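Local coordinates for protein aminoglycoside acetyltransferase meta-AAC0020 (Uncultured bacterium, PDB 5F47) that probably transfers an acetyl group from acetyl-coenzyme A to aminoglycoside antibiotics, as a resistance enzyme of the GNAT family, at residues S41-D44 and S45-Q49; I28-F31 and E32-E36. All blocks are in the same frame, centred on the assembly; numbering follows the deposited sequence. Where two conformers were deposited one is given.

Contact 1 of 2, residues S41-D44 and S45-Q49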
loop_
_atom_site.group_PDB
_atom_site.type_symbol
_atom_site.label_atom_id
_atom_site.label_comp_id
_atom_site.label_asym_id
_atom_site.label_seq_id
_atom_site.Cartn_x
_atom_site.Cartn_y
_atom_site.Cartn_z
ATOM N N SER B 41 9.998 14.758 -13.186
ATOM C CA SER B 41 11.449 14.575 -13.311
ATOM C C SER B 41 11.765 13.178 -12.838
ATOM O O SER B 41 11.601 12.869 -11.655
ATOM C CB SER B 41 12.244 15.591 -12.474
ATOM O OG SER B 41 12.302 16.862 -13.084
ATOM N N ILE B 42 12.194 12.313 -13.746
ATOM C CA ILE B 42 12.427 10.925 -13.357
ATOM C C ILE B 42 13.578 10.893 -12.331
ATOM O O ILE B 42 14.536 11.635 -12.459
ATOM C CB ILE B 42 12.718 10.036 -14.601
ATOM C CG1 ILE B 42 12.625 8.558 -14.233
ATOM C CG2 ILE B 42 14.061 10.401 -15.260
ATOM C CD1 ILE B 42 12.655 7.636 -15.457
ATOM N N PRO B 43 13.444 10.072 -11.269
ATOM C CA PRO B 43 14.559 9.935 -10.321
ATOM C C PRO B 43 15.802 9.383 -11.002
ATOM O O PRO B 43 15.673 8.810 -12.083
ATOM C CB PRO B 43 14.025 8.931 -9.295
ATOM C CG PRO B 43 12.553 9.050 -9.381
ATOM C CD PRO B 43 12.243 9.351 -10.814
ATOM N N ASP B 44 16.980 9.520 -10.398
ATOM C CA ASP B 44 18.151 9.006 -11.091
ATOM C C ASP B 44 18.192 7.488 -11.033
ATOM O O ASP B 44 17.449 6.838 -10.278
ATOM C CB ASP B 44 19.457 9.612 -10.558
ATOM C CG ASP B 44 19.825 9.147 -9.163
ATOM O OD1 ASP B 44 19.061 8.413 -8.507
ATOM O OD2 ASP B 44 20.921 9.544 -8.710
ATOM N N SER B 45 19.033 6.923 -11.878
ATOM C CA SER B 45 19.014 5.500 -12.111
ATOM C C SER B 45 19.558 4.715 -10.929
ATOM O O SER B 45 19.207 3.561 -10.748
ATOM C CB SER B 45 19.791 5.183 -13.381
ATOM O OG SER B 45 19.070 5.673 -14.502
ATOM N N GLU B 46 20.406 5.336 -10.123
ATOM C CA GLU B 46 20.857 4.691 -8.896
ATOM C C GLU B 46 19.665 4.370 -8.001
ATOM O O GLU B 46 19.548 3.267 -7.458
ATOM C CB GLU B 46 21.850 5.587 -8.161
ATOM C CG GLU B 46 22.270 5.077 -6.796
ATOM C CD GLU B 46 23.247 6.015 -6.108
ATOM O OE1 GLU B 46 23.828 6.881 -6.799
ATOM O OE2 GLU B 46 23.431 5.889 -4.878
ATOM N N HIS B 47 18.765 5.335 -7.853
ATOM C CA HIS B 47 17.573 5.132 -7.045
ATOM C C HIS B 47 16.661 4.067 -7.653
ATOM O O HIS B 47 16.166 3.159 -6.960
ATOM C CB HIS B 47 16.799 6.450 -6.879
ATOM C CG HIS B 47 15.472 6.261 -6.211
ATOM N ND1 HIS B 47 15.359 6.010 -4.862
ATOM C CD2 HIS B 47 14.214 6.230 -6.708
ATOM C CE1 HIS B 47 14.084 5.857 -4.551
ATOM N NE2 HIS B 47 13.368 5.960 -5.658
ATOM N N LEU B 48 16.428 4.172 -8.958
ATOM C CA LEU B 48 15.520 3.243 -9.611
ATOM C C LEU B 48 16.083 1.824 -9.587
ATOM O O LEU B 48 15.324 0.861 -9.433
ATOM C CB LEU B 48 15.237 3.692 -11.045
ATOM C CG LEU B 48 14.446 4.996 -11.188
ATOM C CD1 LEU B 48 14.287 5.358 -12.656
ATOM C CD2 LEU B 48 13.085 4.878 -10.495
ATOM N N GLN B 49 17.398 1.686 -9.715
ATOM C CA GLN B 49 18.004 0.363 -9.651
ATOM C C GLN B 49 17.832 -0.238 -8.261
ATOM O O GLN B 49 17.532 -1.422 -8.123
ATOM C CB GLN B 49 19.489 0.409 -10.018
ATOM C CG GLN B 49 20.160 -0.972 -10.049
ATOM C CD GLN B 49 19.607 -1.855 -11.149
ATOM O OE1 GLN B 49 19.711 -1.515 -12.328
ATOM N NE2 GLN B 49 19.017 -2.996 -10.774
HETATM O O HOH W 1 16.731 7.676 -14.377
HETATM O O HOH W 2 22.120 9.424 -6.028
#

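Contact 2 of 2, residues I28-F31 and E32-E36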
loop_
_atom_site.group_PDB
_atom_site.type_symbol
_atom_site.label_atom_id
_atom_site.label_comp_id
_atom_site.label_asym_id
_atom_site.label_seq_id
_atom_site.Cartn_x
_atom_site.Cartn_y
_atom_site.Cartn_z
ATOM N N ILE B 28 8.046 3.452 -16.736
ATOM C CA ILE B 28 7.827 4.696 -16.011
ATOM C C ILE B 28 7.451 5.803 -17.004
ATOM O O ILE B 28 6.544 6.589 -16.739
ATOM C CB ILE B 28 9.059 5.078 -15.187
ATOM C CG1 ILE B 28 9.259 4.063 -14.056
ATOM C CG2 ILE B 28 8.897 6.490 -14.606
ATOM C CD1 ILE B 28 10.653 4.098 -13.437
ATOM N N ARG B 29 8.105 5.842 -18.165
ATOM C CA ARG B 29 7.715 6.807 -19.196
ATOM C C ARG B 29 6.314 6.541 -19.729
ATOM O O ARG B 29 5.598 7.471 -20.079
ATOM C CB ARG B 29 8.707 6.804 -20.362
ATOM C CG ARG B 29 10.094 7.325 -19.992
ATOM C CD ARG B 29 10.034 8.723 -19.383
ATOM N NE ARG B 29 11.368 9.294 -19.213
ATOM C CZ ARG B 29 11.605 10.472 -18.643
ATOM N NH1 ARG B 29 10.598 11.213 -18.182
ATOM N NH2 ARG B 29 12.853 10.905 -18.529
ATOM N N LEU B 30 5.923 5.270 -19.811
ATOM C CA LEU B 30 4.567 4.948 -20.235
ATOM C C LEU B 30 3.560 5.485 -19.217
ATOM O O LEU B 30 2.532 6.055 -19.594
ATOM C CB LEU B 30 4.412 3.441 -20.427
ATOM C CG LEU B 30 3.142 2.943 -21.118
ATOM C CD1 LEU B 30 3.426 1.650 -21.871
ATOM C CD2 LEU B 30 2.065 2.713 -20.074
ATOM N N PHE B 31 3.860 5.308 -17.931
ATOM C CA PHE B 31 3.017 5.847 -16.863
ATOM C C PHE B 31 2.893 7.370 -17.003
ATOM O O PHE B 31 1.801 7.933 -16.883
ATOM C CB PHE B 31 3.588 5.521 -15.478
ATOM C CG PHE B 31 3.472 4.072 -15.058
ATOM C CD1 PHE B 31 2.540 3.220 -15.629
ATOM C CD2 PHE B 31 4.283 3.593 -14.048
ATOM C CE1 PHE B 31 2.441 1.864 -15.200
ATOM C CE2 PHE B 31 4.196 2.279 -13.622
ATOM C CZ PHE B 31 3.271 1.415 -14.188
ATOM N N GLU B 32 4.018 8.033 -17.221
ATOM C CA GLU B 32 4.018 9.489 -17.359
ATOM C C GLU B 32 3.096 9.939 -18.493
ATOM O O GLU B 32 2.371 10.935 -18.365
ATOM C CB GLU B 32 5.435 10.003 -17.610
ATOM C CG GLU B 32 5.494 11.520 -17.845
ATOM C CD GLU B 32 6.862 12.015 -18.302
ATOM O OE1 GLU B 32 7.692 11.216 -18.793
ATOM O OE2 GLU B 32 7.108 13.227 -18.177
ATOM N N ALA B 33 3.108 9.192 -19.592
ATOM C CA ALA B 33 2.291 9.511 -20.758
ATOM C C ALA B 33 0.817 9.194 -20.508
ATOM O O ALA B 33 -0.044 10.058 -20.678
ATOM C CB ALA B 33 2.804 8.765 -21.973
ATOM N N VAL B 34 0.523 7.965 -20.086
ATOM C CA VAL B 34 -0.872 7.537 -19.963
ATOM C C VAL B 34 -1.599 8.265 -18.835
ATOM O O VAL B 34 -2.773 8.624 -18.998
ATOM C CB VAL B 34 -0.969 6.007 -19.743
ATOM C CG1 VAL B 34 -2.423 5.572 -19.497
ATOM C CG2 VAL B 34 -0.414 5.288 -20.938
ATOM N N PHE B 35 -0.900 8.505 -17.722
ATOM C CA PHE B 35 -1.488 9.202 -16.577
ATOM C C PHE B 35 -1.371 10.721 -16.750
ATOM O O PHE B 35 -1.817 11.493 -15.892
ATOM C CB PHE B 35 -0.818 8.781 -15.270
ATOM C CG PHE B 35 -0.891 7.302 -14.982
ATOM C CD1 PHE B 35 -1.965 6.533 -15.404
ATOM C CD2 PHE B 35 0.123 6.685 -14.266
ATOM C CE1 PHE B 35 -2.021 5.164 -15.121
ATOM C CE2 PHE B 35 0.080 5.317 -13.988
ATOM C CZ PHE B 35 -0.996 4.561 -14.405
ATOM N N GLU B 36 -0.756 11.132 -17.857
ATOM C CA GLU B 36 -0.596 12.551 -18.200
ATOM C C GLU B 36 -0.016 13.378 -17.042
ATOM O O GLU B 36 -0.567 14.421 -16.658
ATOM C CB GLU B 36 -1.933 13.136 -18.655
ATOM C CG GLU B 36 -2.463 12.503 -19.946
ATOM C CD GLU B 36 -3.729 13.167 -20.454
ATOM O OE1 GLU B 36 -4.756 13.135 -19.742
ATOM O OE2 GLU B 36 -3.685 13.732 -21.566
HETATM O O HOH W 3 6.452 9.834 -21.115
#

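Contact 1 of 2, residues S41-D44 and S45-Q49
Asp44 takes the N-cap position of helix 45-53, and its carboxylate turns back onto the first turn to accept from the amide of His47. Asp44 OD1 lies 3.2 Å from His47 N, and the donor meets it from above the carboxylate plane, 42° out of it. A chi1 of 70°, with CG set between the backbone N and the carbonyl carbon, brings the acid over this turn. The backbone carbonyl of the N-cap residue also enters the helical bonding: Leu48 N donates to Asp44 O at 3.1 Å.

Two waters extend the polar contacts. One donates to Pro43 O and also bonds Ser45 OG; the other donates to Asp44 OD2 and, in a weak bond, to Glu46 OE1. Asp44 OD2 and Glu46 OE1 lie 4.4 Å apart on acids that run side by side, and the shared water probably eases their like charges.

The apolar contacts follow the incoming chain. Ile42 CG1 meets Leu48 CD1 at 3.9 Å, the two side chains crossing at about a right angle, while Pro43 CB rests 3.7 Å from His47 CD2.

Leu48 also packs on Leu21 of helix 21-34, and His47 NE2 is hydrogen-bonded to Gln79 O of the second subunit, whose Tyr80 packs against Pro43 and Leu48.

Contact 2 of 2, residues I28-F31 and E32-E36
The last turns of helix 21-34 bring Arg29 and Glu32 together in a salt bridge three residues apart, and place Phe31 beside Phe35 where the helix ends. Arg29 NH1 donates to Glu32 OE1 at 3.0 Å, on the syn side of the carboxylate but 34° out of its plane, while the oxygen lies near the guanidinium plane. The arginine chain bends at chi2 (-55°), which swings its end toward the acid. A water donates both to this OE1 and to Arg29 O, so the carboxylate oxygen is gripped twice and tied to the backbone as well.

The backbone bonds are those of an alpha helix, from Glu32 N to Ile28 O through Phe35 N to Phe31 O, the latter 2.9 Å. A Schellman motif then closes the helix: Glu36 takes a positive phi, with two bonds back into the last turn, one of them Glu36 N to Ala33 O at 3.1 Å.

Leu30 packs on Ala93 of strand 86-94. In one of the two conformers of Leu30, its CD2 also touches Val34 CG2 at 3.7 Å, the two side chains pointing the same way. The planes of the phenylalanine rings differ by only 16°, but the rings are displaced laterally and have little face in common; Phe31 CD1 meets Phe35 CE2 at 3.6 Å. Both phenylalanines pack on Asp91 of the strand and on Tyr81 of the second subunit.

How the contacts relate
Contact 2 comes first along the chain, at the C-terminal end of helix 21-34; contact 1 follows at the start of helix 45-53, so the pair marks the two ends of the connection between consecutive helices in the GNAT domain. Their centres lie about 16 Å apart, yet their side chains touch. Ile42 CG2 packs 3.5 Å from Arg29 NH2, and Leu48 CD2 lies 3.9 Å from Ile28 CD1, so the connecting chain and the second helix rest against the first. Tyr80 of the second subunit reaches Ile28 as well as contact 1, which places both contacts at the dimer interface.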